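Local atomic coordinates of ATP-citrate lyase beta-subunit (Chlorobium limicola, PDB entry 6HXJ), a protein that probably takes part, as a subunit of ATP-citrate lyase, in the ATP-driven cleavage of citrate with coenzyme A into acetyl-CoA and oxaloacetate. Residues G115-S121 / S134-I140; N145-L151 / K170-I176; V300-E305 / G334-F339. One frame throughout, in Å; residues are numbered along the deposited sequence.

Contact 1: G115-S121 / S134-I140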
ATOM      1  N   GLY A 115      27.688 -12.947  59.686  1.00 74.10           N
ATOM      2  CA  GLY A 115      26.648 -13.954  59.790  1.00 73.50           C
ATOM      3  C   GLY A 115      25.813 -13.509  60.965  1.00 79.11           C
ATOM      4  O   GLY A 115      25.365 -12.354  61.026  1.00 78.87           O
ATOM      5  N   ALA A 116      25.604 -14.428  61.903  1.00 75.77           N
ATOM      6  CA  ALA A 116      24.866 -14.142  63.116  1.00 77.03           C
ATOM      7  C   ALA A 116      25.567 -14.668  64.344  1.00 86.00           C
ATOM      8  O   ALA A 116      26.608 -15.313  64.255  1.00 85.86           O
ATOM      9  CB  ALA A 116      23.503 -14.801  62.959  1.00 77.01           C
ATOM     10  N   GLU A 117      25.011 -14.350  65.504  1.00 86.33           N
ATOM     11  CA  GLU A 117      25.511 -14.795  66.791  1.00 88.47           C
ATOM     12  C   GLU A 117      24.344 -15.377  67.575  1.00 92.58           C
ATOM     13  O   GLU A 117      23.291 -14.735  67.671  1.00 92.29           O
ATOM     14  CB  GLU A 117      26.117 -13.627  67.553  1.00 92.02           C
ATOM     15  CG  GLU A 117      27.047 -14.041  68.675  1.00117.10           C
ATOM     16  CD  GLU A 117      27.716 -12.891  69.403  1.00160.45           C
ATOM     17  OE1 GLU A 117      27.020 -11.906  69.748  1.00162.30           O
ATOM     18  OE2 GLU A 117      28.947 -12.977  69.625  1.00162.81           O
ATOM     19  N   LEU A 118      24.516 -16.597  68.097  1.00 89.04           N
ATOM     20  CA  LEU A 118      23.495 -17.255  68.877  1.00 89.87           C
ATOM     21  C   LEU A 118      23.878 -17.162  70.331  1.00 98.14           C
ATOM     22  O   LEU A 118      24.931 -17.652  70.715  1.00 99.51           O
ATOM     23  CB  LEU A 118      23.331 -18.703  68.418  1.00 89.37           C
ATOM     24  CG  LEU A 118      22.284 -19.567  69.124  1.00 95.71           C
ATOM     25  CD1 LEU A 118      20.858 -19.078  68.900  1.00 94.65           C
ATOM     26  CD2 LEU A 118      22.404 -20.985  68.694  1.00 99.69           C
ATOM     27  N   LEU A 119      23.058 -16.471  71.122  1.00 97.08           N
ATOM     28  CA  LEU A 119      23.290 -16.305  72.552  1.00100.74           C
ATOM     29  C   LEU A 119      22.318 -17.232  73.261  1.00107.98           C
ATOM     30  O   LEU A 119      21.131 -17.265  72.918  1.00106.25           O
ATOM     31  CB  LEU A 119      23.102 -14.831  72.989  1.00101.44           C
ATOM     32  CG  LEU A 119      24.322 -13.905  72.831  1.00106.28           C
ATOM     33  CD1 LEU A 119      24.590 -13.582  71.398  1.00103.80           C
ATOM     34  CD2 LEU A 119      24.118 -12.609  73.563  1.00109.80           C
ATOM     35  N   ILE A 120      22.831 -18.035  74.202  1.00108.64           N
ATOM     36  CA  ILE A 120      22.015 -18.980  74.956  1.00110.97           C
ATOM     37  C   ILE A 120      22.219 -18.826  76.471  1.00117.28           C
ATOM     38  O   ILE A 120      23.336 -18.642  76.938  1.00117.56           O
ATOM     39  CB  ILE A 120      22.222 -20.444  74.451  1.00114.86           C
ATOM     40  CG1 ILE A 120      21.104 -21.375  74.955  1.00117.33           C
ATOM     41  CG2 ILE A 120      23.636 -21.009  74.756  1.00116.96           C
ATOM     42  CD1 ILE A 120      21.058 -22.654  74.264  1.00128.27           C
ATOM     43  N   SER A 121      21.138 -18.916  77.233  1.00116.31           N
ATOM     44  CA  SER A 121      21.232 -18.863  78.692  1.00119.85           C
ATOM     45  C   SER A 121      20.249 -19.813  79.336  1.00126.23           C
ATOM     46  O   SER A 121      19.150 -20.019  78.824  1.00124.13           O
ATOM     47  CB  SER A 121      21.003 -17.449  79.214  1.00124.04           C
ATOM     48  OG  SER A 121      21.442 -17.349  80.556  1.00136.98           O
ATOM     49  N   SER A 134      26.114 -15.919  82.521  1.00136.01           N
ATOM     50  CA  SER A 134      25.521 -17.222  82.241  1.00134.12           C
ATOM     51  C   SER A 134      25.368 -17.455  80.746  1.00134.20           C
ATOM     52  O   SER A 134      25.259 -18.601  80.317  1.00132.87           O
ATOM     53  CB  SER A 134      24.179 -17.362  82.953  1.00137.06           C
ATOM     54  OG  SER A 134      23.165 -16.511  82.454  1.00143.35           O
ATOM     55  N   VAL A 135      25.364 -16.358  79.968  1.00134.47           N
ATOM     56  CA  VAL A 135      25.195 -16.335  78.517  1.00128.79           C
ATOM     57  C   VAL A 135      26.430 -16.860  77.775  1.00129.23           C
ATOM     58  O   VAL A 135      27.543 -16.341  77.918  1.00130.66           O
ATOM     59  CB  VAL A 135      24.741 -14.950  77.987  1.00129.42           C
ATOM     60  CG1 VAL A 135      24.712 -14.909  76.467  1.00125.52           C
ATOM     61  CG2 VAL A 135      23.381 -14.558  78.546  1.00129.35           C
ATOM     62  N   ARG A 136      26.197 -17.927  77.006  1.00120.84           N
ATOM     63  CA  ARG A 136      27.173 -18.563  76.135  1.00118.73           C
ATOM     64  C   ARG A 136      26.781 -18.218  74.712  1.00115.11           C
ATOM     65  O   ARG A 136      25.623 -18.370  74.308  1.00111.38           O
ATOM     66  CB  ARG A 136      27.260 -20.087  76.380  1.00121.05           C
ATOM     67  CG  ARG A 136      27.619 -20.472  77.823  1.00130.57           C
ATOM     68  CD  ARG A 136      28.941 -19.877  78.271  1.00135.68           C
ATOM     69  NE  ARG A 136      29.167 -20.046  79.703  1.00140.82           N
ATOM     70  CZ  ARG A 136      30.045 -19.338  80.406  1.00145.09           C
ATOM     71  NH1 ARG A 136      30.192 -19.557  81.708  1.00112.70           N
ATOM     72  NH2 ARG A 136      30.775 -18.396  79.817  1.00135.30           N
ATOM     73  N   ARG A 137      27.727 -17.652  73.990  1.00110.14           N
ATOM     74  CA  ARG A 137      27.482 -17.197  72.647  1.00106.70           C
ATOM     75  C   ARG A 137      28.403 -17.845  71.648  1.00109.14           C
ATOM     76  O   ARG A 137      29.592 -18.008  71.912  1.00110.77           O
ATOM     77  CB  ARG A 137      27.540 -15.658  72.553  1.00106.89           C
ATOM     78  CG  ARG A 137      28.729 -14.994  73.239  1.00123.88           C
ATOM     79  CD  ARG A 137      28.823 -13.522  72.893  1.00146.76           C
ATOM     80  NE  ARG A 137      27.909 -12.697  73.690  1.00165.45           N
ATOM     81  CZ  ARG A 137      27.919 -11.363  73.710  1.00181.52           C
ATOM     82  NH1 ARG A 137      28.796 -10.685  72.975  1.00167.07           N
ATOM     83  NH2 ARG A 137      27.056 -10.698  74.468  1.00168.42           N
ATOM     84  N   ILE A 138      27.845 -18.226  70.495  1.00102.02           N
ATOM     85  CA  ILE A 138      28.639 -18.738  69.377  1.00101.03           C
ATOM     86  C   ILE A 138      28.374 -17.892  68.144  1.00 98.73           C
ATOM     87  O   ILE A 138      27.270 -17.395  67.979  1.00 96.84           O
ATOM     88  CB  ILE A 138      28.573 -20.257  69.073  1.00105.56           C
ATOM     89  CG1 ILE A 138      27.179 -20.697  68.602  1.00104.00           C
ATOM     90  CG2 ILE A 138      29.086 -21.087  70.212  1.00110.03           C
ATOM     91  CD1 ILE A 138      27.182 -21.263  67.218  1.00110.50           C
ATOM     92  N   GLN A 139      29.373 -17.743  67.277  1.00 92.81           N
ATOM     93  CA  GLN A 139      29.236 -16.991  66.046  1.00 88.89           C
ATOM     94  C   GLN A 139      28.994 -17.953  64.887  1.00 93.05           C
ATOM     95  O   GLN A 139      29.813 -18.838  64.629  1.00 94.46           O
ATOM     96  CB  GLN A 139      30.467 -16.115  65.815  1.00 90.20           C
ATOM     97  CG  GLN A 139      30.637 -15.572  64.391  1.00 83.19           C
ATOM     98  CD  GLN A 139      29.663 -14.508  64.052  1.00 94.10           C
ATOM     99  OE1 GLN A 139      29.205 -13.763  64.908  1.00 93.36           O
ATOM    100  NE2 GLN A 139      29.333 -14.405  62.788  1.00 98.28           N
ATOM    101  N   ILE A 140      27.839 -17.807  64.231  1.00 88.16           N
ATOM    102  CA  ILE A 140      27.463 -18.608  63.075  1.00 87.71           C
ATOM    103  C   ILE A 140      27.938 -17.866  61.852  1.00 91.97           C
ATOM    104  O   ILE A 140      27.395 -16.813  61.524  1.00 90.71           O
ATOM    105  CB  ILE A 140      25.944 -18.924  63.037  1.00 89.18           C
ATOM    106  CG1 ILE A 140      25.543 -19.779  64.245  1.00 91.11           C
ATOM    107  CG2 ILE A 140      25.556 -19.626  61.726  1.00 89.26           C
ATOM    108  CD1 ILE A 140      24.362 -19.359  64.845  1.00 99.88           C
TER
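A116, L118 and I120 pair with I140, I138 and R136 as two antiparallel strands at one border of the six-stranded sheet in the ATP-grasp region. Strand 136-141 is outermost within this chain, and strand 104-112 bonds to the other side of 115-121.

Backbone bonds carry the pairing. Each of the three hydrogen-bonded pairs gives two N-H...O bonds. In the middle pair L118 N donates to I138 O at 2.9 Å. The non-hydrogen-bonded pairs E117-Q139 and L119-R137 alternate with them. There CA-H groups face carbonyls, as where R137 CA lies 3.2 Å from L118 O.

Charge acts on the face that holds E117, L119, R137 and Q139. The E117 chain runs out extended, its CG anti to the backbone N (chi1 -161°). Its OE1 stands over one face of the R137 guanidinium. The E117 OE1 to R137 NH1 distance is a long 3.9 Å, and the two flat groups are turned 57° apart. No N-H points at the oxygen, so the bridge rests on charge alone. E117 OE2 lies 3.3 Å from R137 CD. With an alanine here, the R137 guanidinium would probably lose this negative neighbour, and R137 CD its contact with the carboxylate. Q139 OE1 accepts a hydrogen bond from N112 ND2.

Carbon packing occurs on both faces. L118 CB meets I140 CD1 at 3.8 Å, on the face covered by helices 148-158 and 163-181. On the other face L119 and R137 lie side by side, pointing the same way, and W132 touches both. L119 CD2 touches V135 CG1 at 3.8 Å. The same methyl also rests against the guanidinium, with L119 CD2 3.6 Å from R137 NH2.

Contact 2: N145-L151 / K170-I176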
ATOM      1  N   ASN A 145      26.375 -22.975  58.776  1.00 98.96           N
ATOM      2  CA  ASN A 145      25.492 -23.270  59.913  1.00 97.80           C
ATOM      3  C   ASN A 145      25.932 -24.495  60.745  1.00101.85           C
ATOM      4  O   ASN A 145      26.298 -25.520  60.162  1.00104.95           O
ATOM      5  CB  ASN A 145      24.035 -23.384  59.440  1.00 99.89           C
ATOM      6  CG  ASN A 145      23.451 -22.121  58.845  1.00116.33           C
ATOM      7  OD1 ASN A 145      24.089 -21.055  58.760  1.00106.07           O
ATOM      8  ND2 ASN A 145      22.209 -22.224  58.412  1.00108.89           N
ATOM      9  N   PRO A 146      25.952 -24.381  62.104  1.00 95.71           N
ATOM     10  CA  PRO A 146      26.434 -25.505  62.927  1.00 97.49           C
ATOM     11  C   PRO A 146      25.543 -26.729  62.873  1.00101.00           C
ATOM     12  O   PRO A 146      24.375 -26.640  62.500  1.00 97.69           O
ATOM     13  CB  PRO A 146      26.538 -24.921  64.344  1.00 98.13           C
ATOM     14  CG  PRO A 146      25.649 -23.739  64.358  1.00 99.91           C
ATOM     15  CD  PRO A 146      25.564 -23.222  62.937  1.00 94.07           C
ATOM     16  N   THR A 147      26.114 -27.877  63.229  1.00101.82           N
ATOM     17  CA  THR A 147      25.380 -29.145  63.274  1.00104.19           C
ATOM     18  C   THR A 147      24.635 -29.230  64.593  1.00107.43           C
ATOM     19  O   THR A 147      24.937 -28.455  65.507  1.00104.71           O
ATOM     20  CB  THR A 147      26.308 -30.348  63.092  1.00111.10           C
ATOM     21  OG1 THR A 147      27.147 -30.523  64.242  1.00112.21           O
ATOM     22  CG2 THR A 147      27.137 -30.271  61.817  1.00104.64           C
ATOM     23  N   ILE A 148      23.686 -30.172  64.708  1.00106.75           N
ATOM     24  CA  ILE A 148      22.913 -30.308  65.942  1.00106.97           C
ATOM     25  C   ILE A 148      23.826 -30.580  67.142  1.00112.41           C
ATOM     26  O   ILE A 148      23.639 -29.911  68.153  1.00111.38           O
ATOM     27  CB  ILE A 148      21.734 -31.293  65.814  1.00112.50           C
ATOM     28  CG1 ILE A 148      20.641 -30.659  64.916  1.00110.32           C
ATOM     29  CG2 ILE A 148      21.122 -31.649  67.197  1.00114.73           C
ATOM     30  CD1 ILE A 148      19.609 -31.580  64.409  1.00121.40           C
ATOM     31  N   GLU A 149      24.849 -31.441  67.000  1.00109.69           N
ATOM     32  CA  GLU A 149      25.783 -31.760  68.082  1.00111.02           C
ATOM     33  C   GLU A 149      26.490 -30.539  68.636  1.00110.25           C
ATOM     34  O   GLU A 149      26.530 -30.363  69.853  1.00110.24           O
ATOM     35  CB  GLU A 149      26.782 -32.848  67.679  1.00117.01           C
ATOM     36  CG  GLU A 149      26.852 -33.181  66.195  1.00130.84           C
ATOM     37  CD  GLU A 149      25.631 -33.814  65.547  1.00152.05           C
ATOM     38  OE1 GLU A 149      25.164 -33.264  64.521  1.00141.89           O
ATOM     39  OE2 GLU A 149      25.117 -34.824  66.084  1.00142.03           O
ATOM     40  N   GLN A 150      27.004 -29.676  67.750  1.00103.44           N
ATOM     41  CA  GLN A 150      27.654 -28.425  68.159  1.00100.88           C
ATOM     42  C   GLN A 150      26.717 -27.621  69.041  1.00103.36           C
ATOM     43  O   GLN A 150      27.129 -27.127  70.090  1.00103.01           O
ATOM     44  CB  GLN A 150      28.029 -27.585  66.929  1.00 99.39           C
ATOM     45  CG  GLN A 150      29.009 -28.257  65.996  1.00110.43           C
ATOM     46  CD  GLN A 150      29.479 -27.310  64.912  1.00123.82           C
ATOM     47  OE1 GLN A 150      29.103 -27.428  63.743  1.00107.79           O
ATOM     48  NE2 GLN A 150      30.332 -26.359  65.270  1.00120.62           N
ATOM     49  N   LEU A 151      25.468 -27.467  68.576  1.00 99.21           N
ATOM     50  CA  LEU A 151      24.434 -26.766  69.306  1.00 98.11           C
ATOM     51  C   LEU A 151      24.173 -27.464  70.629  1.00106.43           C
ATOM     52  O   LEU A 151      24.085 -26.789  71.647  1.00106.35           O
ATOM     53  CB  LEU A 151      23.184 -26.630  68.444  1.00 96.50           C
ATOM     54  CG  LEU A 151      23.375 -25.697  67.213  1.00 97.93           C
ATOM     55  CD1 LEU A 151      22.234 -25.796  66.260  1.00 97.23           C
ATOM     56  CD2 LEU A 151      23.702 -24.265  67.609  1.00 96.33           C
ATOM     57  N   LYS A 170      18.416 -28.931  69.160  1.00102.59           N
ATOM     58  CA  LYS A 170      17.490 -29.108  68.046  1.00102.36           C
ATOM     59  C   LYS A 170      16.683 -27.830  67.794  1.00105.30           C
ATOM     60  O   LYS A 170      16.590 -27.392  66.647  1.00102.32           O
ATOM     61  CB  LYS A 170      16.566 -30.315  68.252  1.00107.37           C
ATOM     62  CG  LYS A 170      17.131 -31.599  67.675  1.00120.24           C
ATOM     63  CD  LYS A 170      16.094 -32.714  67.665  1.00132.04           C
ATOM     64  CE  LYS A 170      16.712 -34.073  67.438  1.00145.21           C
ATOM     65  NZ  LYS A 170      15.690 -35.156  67.413  1.00157.13           N
ATOM     66  N   ILE A 171      16.145 -27.210  68.876  1.00102.83           N
ATOM     67  CA  ILE A 171      15.375 -25.958  68.807  1.00100.25           C
ATOM     68  C   ILE A 171      16.230 -24.908  68.156  1.00101.77           C
ATOM     69  O   ILE A 171      15.775 -24.263  67.219  1.00 99.20           O
ATOM     70  CB  ILE A 171      14.876 -25.485  70.199  1.00103.22           C
ATOM     71  CG1 ILE A 171      13.756 -26.396  70.746  1.00106.20           C
ATOM     72  CG2 ILE A 171      14.441 -23.999  70.187  1.00100.67           C
ATOM     73  CD1 ILE A 171      13.816 -26.593  72.207  1.00109.10           C
ATOM     74  N   CYS A 172      17.473 -24.753  68.636  1.00 98.50           N
ATOM     75  CA  CYS A 172      18.399 -23.779  68.098  1.00 95.96           C
ATOM     76  C   CYS A 172      18.573 -23.892  66.631  1.00100.19           C
ATOM     77  O   CYS A 172      18.484 -22.887  65.955  1.00 99.83           O
ATOM     78  CB  CYS A 172      19.727 -23.824  68.821  1.00 97.33           C
ATOM     79  SG  CYS A 172      19.676 -22.996  70.421  1.00101.93           S
ATOM     80  N   SER A 173      18.758 -25.096  66.119  1.00 98.16           N
ATOM     81  CA  SER A 173      18.907 -25.296  64.689  1.00 97.88           C
ATOM     82  C   SER A 173      17.711 -24.767  63.916  1.00100.99           C
ATOM     83  O   SER A 173      17.875 -24.068  62.916  1.00100.03           O
ATOM     84  CB  SER A 173      19.190 -26.764  64.381  1.00104.22           C
ATOM     85  OG  SER A 173      18.096 -27.662  64.444  1.00116.28           O
ATOM     86  N   ARG A 174      16.515 -25.057  64.415  1.00 97.68           N
ATOM     87  CA  ARG A 174      15.279 -24.593  63.802  1.00 97.00           C
ATOM     88  C   ARG A 174      15.277 -23.073  63.802  1.00 96.59           C
ATOM     89  O   ARG A 174      14.999 -22.472  62.780  1.00 94.53           O
ATOM     90  CB  ARG A 174      14.068 -25.134  64.568  1.00 99.17           C
ATOM     91  CG  ARG A 174      14.116 -26.622  64.914  1.00106.69           C
ATOM     92  CD  ARG A 174      13.278 -27.511  64.020  1.00120.45           C
ATOM     93  NE  ARG A 174      13.284 -28.896  64.511  1.00135.05           N
ATOM     94  CZ  ARG A 174      12.256 -29.514  65.096  1.00147.57           C
ATOM     95  NH1 ARG A 174      11.094 -28.890  65.249  1.00131.68           N
ATOM     96  NH2 ARG A 174      12.375 -30.769  65.509  1.00135.47           N
ATOM     97  N   LEU A 175      15.659 -22.463  64.930  1.00 92.27           N
ATOM     98  CA  LEU A 175      15.768 -21.025  65.031  1.00 90.49           C
ATOM     99  C   LEU A 175      16.754 -20.537  63.997  1.00 92.78           C
ATOM    100  O   LEU A 175      16.472 -19.579  63.295  1.00 92.10           O
ATOM    101  CB  LEU A 175      16.276 -20.658  66.405  1.00 91.20           C
ATOM    102  CG  LEU A 175      16.159 -19.176  66.798  1.00 95.91           C
ATOM    103  CD1 LEU A 175      14.700 -18.771  67.006  1.00 97.19           C
ATOM    104  CD2 LEU A 175      16.947 -18.894  68.074  1.00100.07           C
ATOM    105  N   ILE A 176      17.890 -21.226  63.872  1.00 88.39           N
ATOM    106  CA  ILE A 176      18.939 -20.905  62.915  1.00 86.06           C
ATOM    107  C   ILE A 176      18.423 -21.023  61.501  1.00 91.63           C
ATOM    108  O   ILE A 176      18.767 -20.185  60.669  1.00 91.35           O
ATOM    109  CB  ILE A 176      20.180 -21.775  63.172  1.00 89.32           C
ATOM    110  CG1 ILE A 176      20.942 -21.257  64.409  1.00 88.28           C
ATOM    111  CG2 ILE A 176      21.108 -21.799  61.951  1.00 89.23           C
ATOM    112  CD1 ILE A 176      21.883 -22.232  65.054  1.00 86.80           C
TER
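I176 and L151 meet tip to tip where the start of helix 148-158 lies against helix 163-181. Both helices cover one face of the antiparallel sheet in the ATP-grasp region.

The I176 side chain can be followed outward. Its CB bond points toward segment 145-151, and the chain forks there. One branch, the methyl CG2, goes to N145, where I176 CG2 is 3.7 Å from N145 ND2. The two side chains run antiparallel alongside one another. The other branch runs through CG1 to CD1. I176 CD1 reaches L151 CD2 at 3.7 Å, and the ring carbon P146 CG at 4.1 Å. I176 also rests on L118 and I109 of the sheet.

L151 CD1, the second methyl of that leucine, packs about one turn earlier on helix 163-181. L151 CD1 is 3.7 Å from S173 CB and also touches C172 CB. I148 packs on the lysine, with I148 CG2 4.0 Å from K170 CG and the lysine chain crossing it at a slant.

S173 keeps its hydroxyl inside its own helix. With chi1 at 76°, S173 OG turns back and donates to K170 O at 2.7 Å, an oxygen that also takes the R174 N-H.

The S173 hydroxyl thus finds its partner within its own segment. What crosses the contact is van der Waals packing, mostly of carbon, so side-chain shape rather than directed bonds sets how the two segments fit.

Contact 3: V300-E305 / G334-F339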
ATOM      1  N   VAL A 300       6.338  16.040  45.786  1.00 93.55           N
ATOM      2  CA  VAL A 300       7.090  17.102  46.446  1.00 92.77           C
ATOM      3  C   VAL A 300       6.088  18.184  46.852  1.00102.69           C
ATOM      4  O   VAL A 300       6.186  18.686  47.962  1.00103.11           O
ATOM      5  CB  VAL A 300       8.222  17.669  45.560  1.00 93.76           C
ATOM      6  CG1 VAL A 300       8.974  18.785  46.265  1.00 91.59           C
ATOM      7  CG2 VAL A 300       9.198  16.574  45.143  1.00 92.23           C
ATOM      8  N   GLU A 301       5.107  18.508  45.971  1.00101.93           N
ATOM      9  CA  GLU A 301       4.043  19.485  46.219  1.00104.02           C
ATOM     10  C   GLU A 301       3.180  18.992  47.388  1.00105.63           C
ATOM     11  O   GLU A 301       2.836  19.783  48.276  1.00106.36           O
ATOM     12  CB  GLU A 301       3.207  19.690  44.939  1.00108.07           C
ATOM     13  CG  GLU A 301       2.193  20.817  44.992  1.00126.67           C
ATOM     14  CD  GLU A 301       1.470  21.095  43.684  1.00162.96           C
ATOM     15  OE1 GLU A 301       0.545  21.941  43.700  1.00170.78           O
ATOM     16  OE2 GLU A 301       1.851  20.509  42.641  1.00156.01           O
ATOM     17  N   ALA A 302       2.891  17.670  47.409  1.00 98.26           N
ATOM     18  CA  ALA A 302       2.113  17.011  48.452  1.00 97.67           C
ATOM     19  C   ALA A 302       2.821  17.197  49.802  1.00 98.35           C
ATOM     20  O   ALA A 302       2.181  17.574  50.797  1.00 96.20           O
ATOM     21  CB  ALA A 302       1.968  15.532  48.120  1.00 98.74           C
ATOM     22  N   LEU A 303       4.177  16.999  49.794  1.00 93.61           N
ATOM     23  CA  LEU A 303       5.038  17.135  50.973  1.00 92.22           C
ATOM     24  C   LEU A 303       5.096  18.575  51.474  1.00 93.81           C
ATOM     25  O   LEU A 303       4.940  18.801  52.676  1.00 92.69           O
ATOM     26  CB  LEU A 303       6.441  16.580  50.702  1.00 90.15           C
ATOM     27  CG  LEU A 303       7.370  16.330  51.936  1.00 94.11           C
ATOM     28  CD1 LEU A 303       6.642  15.632  53.100  1.00 96.45           C
ATOM     29  CD2 LEU A 303       8.561  15.502  51.555  1.00 93.91           C
ATOM     30  N   THR A 304       5.280  19.539  50.543  1.00 90.03           N
ATOM     31  CA  THR A 304       5.321  20.980  50.815  1.00 90.51           C
ATOM     32  C   THR A 304       4.030  21.397  51.491  1.00 98.26           C
ATOM     33  O   THR A 304       4.096  22.020  52.543  1.00 99.26           O
ATOM     34  CB  THR A 304       5.567  21.790  49.512  1.00 99.26           C
ATOM     35  OG1 THR A 304       6.749  21.317  48.877  1.00100.59           O
ATOM     36  CG2 THR A 304       5.674  23.288  49.745  1.00 98.15           C
ATOM     37  N   GLU A 305       2.874  21.017  50.909  1.00 96.93           N
ATOM     38  CA  GLU A 305       1.534  21.328  51.397  1.00 99.83           C
ATOM     39  C   GLU A 305       1.330  20.880  52.846  1.00104.13           C
ATOM     40  O   GLU A 305       0.920  21.697  53.674  1.00106.12           O
ATOM     41  CB  GLU A 305       0.472  20.783  50.442  1.00103.25           C
ATOM     42  CG  GLU A 305       0.307  21.722  49.255  1.00113.82           C
ATOM     43  CD  GLU A 305      -0.651  21.301  48.156  1.00139.80           C
ATOM     44  OE1 GLU A 305      -1.679  20.655  48.466  1.00141.80           O
ATOM     45  OE2 GLU A 305      -0.398  21.675  46.986  1.00127.99           O
ATOM     46  N   GLY A 334       7.396  21.950  42.211  1.00 97.65           N
ATOM     47  CA  GLY A 334       6.470  21.245  43.089  1.00 96.93           C
ATOM     48  C   GLY A 334       6.371  21.952  44.426  1.00 99.11           C
ATOM     49  O   GLY A 334       5.282  22.080  44.959  1.00100.15           O
ATOM     50  N   ILE A 335       7.526  22.466  44.954  1.00 94.48           N
ATOM     51  CA  ILE A 335       7.653  23.245  46.210  1.00 94.60           C
ATOM     52  C   ILE A 335       6.946  24.585  46.047  1.00100.75           C
ATOM     53  O   ILE A 335       6.176  24.973  46.922  1.00101.03           O
ATOM     54  CB  ILE A 335       9.142  23.422  46.733  1.00 95.40           C
ATOM     55  CG1 ILE A 335       9.780  22.074  47.118  1.00 93.23           C
ATOM     56  CG2 ILE A 335       9.229  24.399  47.940  1.00 95.66           C
ATOM     57  CD1 ILE A 335      11.279  22.099  47.377  1.00 94.38           C
ATOM     58  N   ILE A 336       7.194  25.272  44.917  1.00 99.02           N
ATOM     59  CA  ILE A 336       6.596  26.567  44.579  1.00102.06           C
ATOM     60  C   ILE A 336       5.083  26.418  44.492  1.00110.20           C
ATOM     61  O   ILE A 336       4.372  27.184  45.145  1.00112.55           O
ATOM     62  CB  ILE A 336       7.225  27.227  43.303  1.00105.31           C
ATOM     63  CG1 ILE A 336       8.685  27.641  43.535  1.00103.49           C
ATOM     64  CG2 ILE A 336       6.410  28.448  42.844  1.00109.74           C
ATOM     65  CD1 ILE A 336       9.484  27.867  42.267  1.00106.25           C
ATOM     66  N   ASN A 337       4.595  25.423  43.716  1.00107.71           N
ATOM     67  CA  ASN A 337       3.159  25.148  43.564  1.00110.47           C
ATOM     68  C   ASN A 337       2.469  24.916  44.914  1.00113.55           C
ATOM     69  O   ASN A 337       1.463  25.571  45.196  1.00117.38           O
ATOM     70  CB  ASN A 337       2.921  24.031  42.567  1.00111.46           C
ATOM     71  CG  ASN A 337       2.973  24.592  41.176  1.00131.50           C
ATOM     72  OD1 ASN A 337       2.213  25.519  40.836  1.00127.14           O
ATOM     73  ND2 ASN A 337       3.944  24.131  40.386  1.00119.52           N
ATOM     74  N   GLY A 338       3.100  24.118  45.775  1.00105.22           N
ATOM     75  CA  GLY A 338       2.627  23.853  47.127  1.00104.78           C
ATOM     76  C   GLY A 338       2.693  25.056  48.051  1.00108.44           C
ATOM     77  O   GLY A 338       1.911  25.135  48.998  1.00108.78           O
ATOM     78  N   PHE A 339       3.636  25.991  47.806  1.00103.68           N
ATOM     79  CA  PHE A 339       3.754  27.229  48.589  1.00104.28           C
ATOM     80  C   PHE A 339       2.658  28.206  48.192  1.00110.05           C
ATOM     81  O   PHE A 339       2.106  28.880  49.053  1.00112.11           O
ATOM     82  CB  PHE A 339       5.126  27.890  48.397  1.00105.03           C
ATOM     83  CG  PHE A 339       6.236  27.420  49.306  1.00104.07           C
ATOM     84  CD1 PHE A 339       5.952  26.827  50.538  1.00107.14           C
ATOM     85  CD2 PHE A 339       7.560  27.628  48.965  1.00104.67           C
ATOM     86  CE1 PHE A 339       6.977  26.397  51.380  1.00106.18           C
ATOM     87  CE2 PHE A 339       8.587  27.217  49.822  1.00106.30           C
ATOM     88  CZ  PHE A 339       8.288  26.596  51.020  1.00104.13           C
TER
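The F339 ring meets T304 obliquely, with T304 CG2 3.6 Å from F339 CD1. The other flat groups are the E301 carboxylate and the N337 amide, with planes 30° apart. They do not bond. E301 OE1 lies 3.4 Å from N337 CB, while the N337 amide leads away and makes a weak bond to S333 O.

T304 is a knob in a hole formed by G334, I335, G338 and F339. A chi1 of -55° sends its CG2 methyl toward I335 O and the F339 ring. T304 OG1 donates to V300 O at 2.8 Å, in its own helix. V300 CG1 packs on I335 CG1 at 3.5 Å.

The two glycines stand four apart, a GxxxG spacing. Lacking side chains, they let E301 and T304 lie on the backbone of the other helix. The axes of segments 300-305 and 334-339 come within 7.5 Å and cross at -41°.

The V300 side chain is about 9 Å from a bound citrate anion, so V300 does not touch it. Helices 297-309 and 328-344 pack on the mixed, mostly parallel sheet of this region, with strand 315-318 between them in sequence. I335 and F339 lean on that strand, and I335 also touches Y291 of strand 287-292.

In the fold
From the N terminus, contact 1 comes first. It closes a loop of 12 residues without helix or strand. The chain then leaves strand 136-141, and contact 2 opens in the short loop before helix 148-158. Contact 2 closes over the remainder of that helix and the start of helix 163-181. The two contacts touch, with centres 11 Å apart: L118 and I140 of the sheet meet L151, P146 and I176 of the helical layer. Contact 3 follows far along the chain, in the citrate-binding region, and spans strand 315-318. Its nearest atoms are about 34 Å from contact 1. All three are in series. None nests in or crosses another.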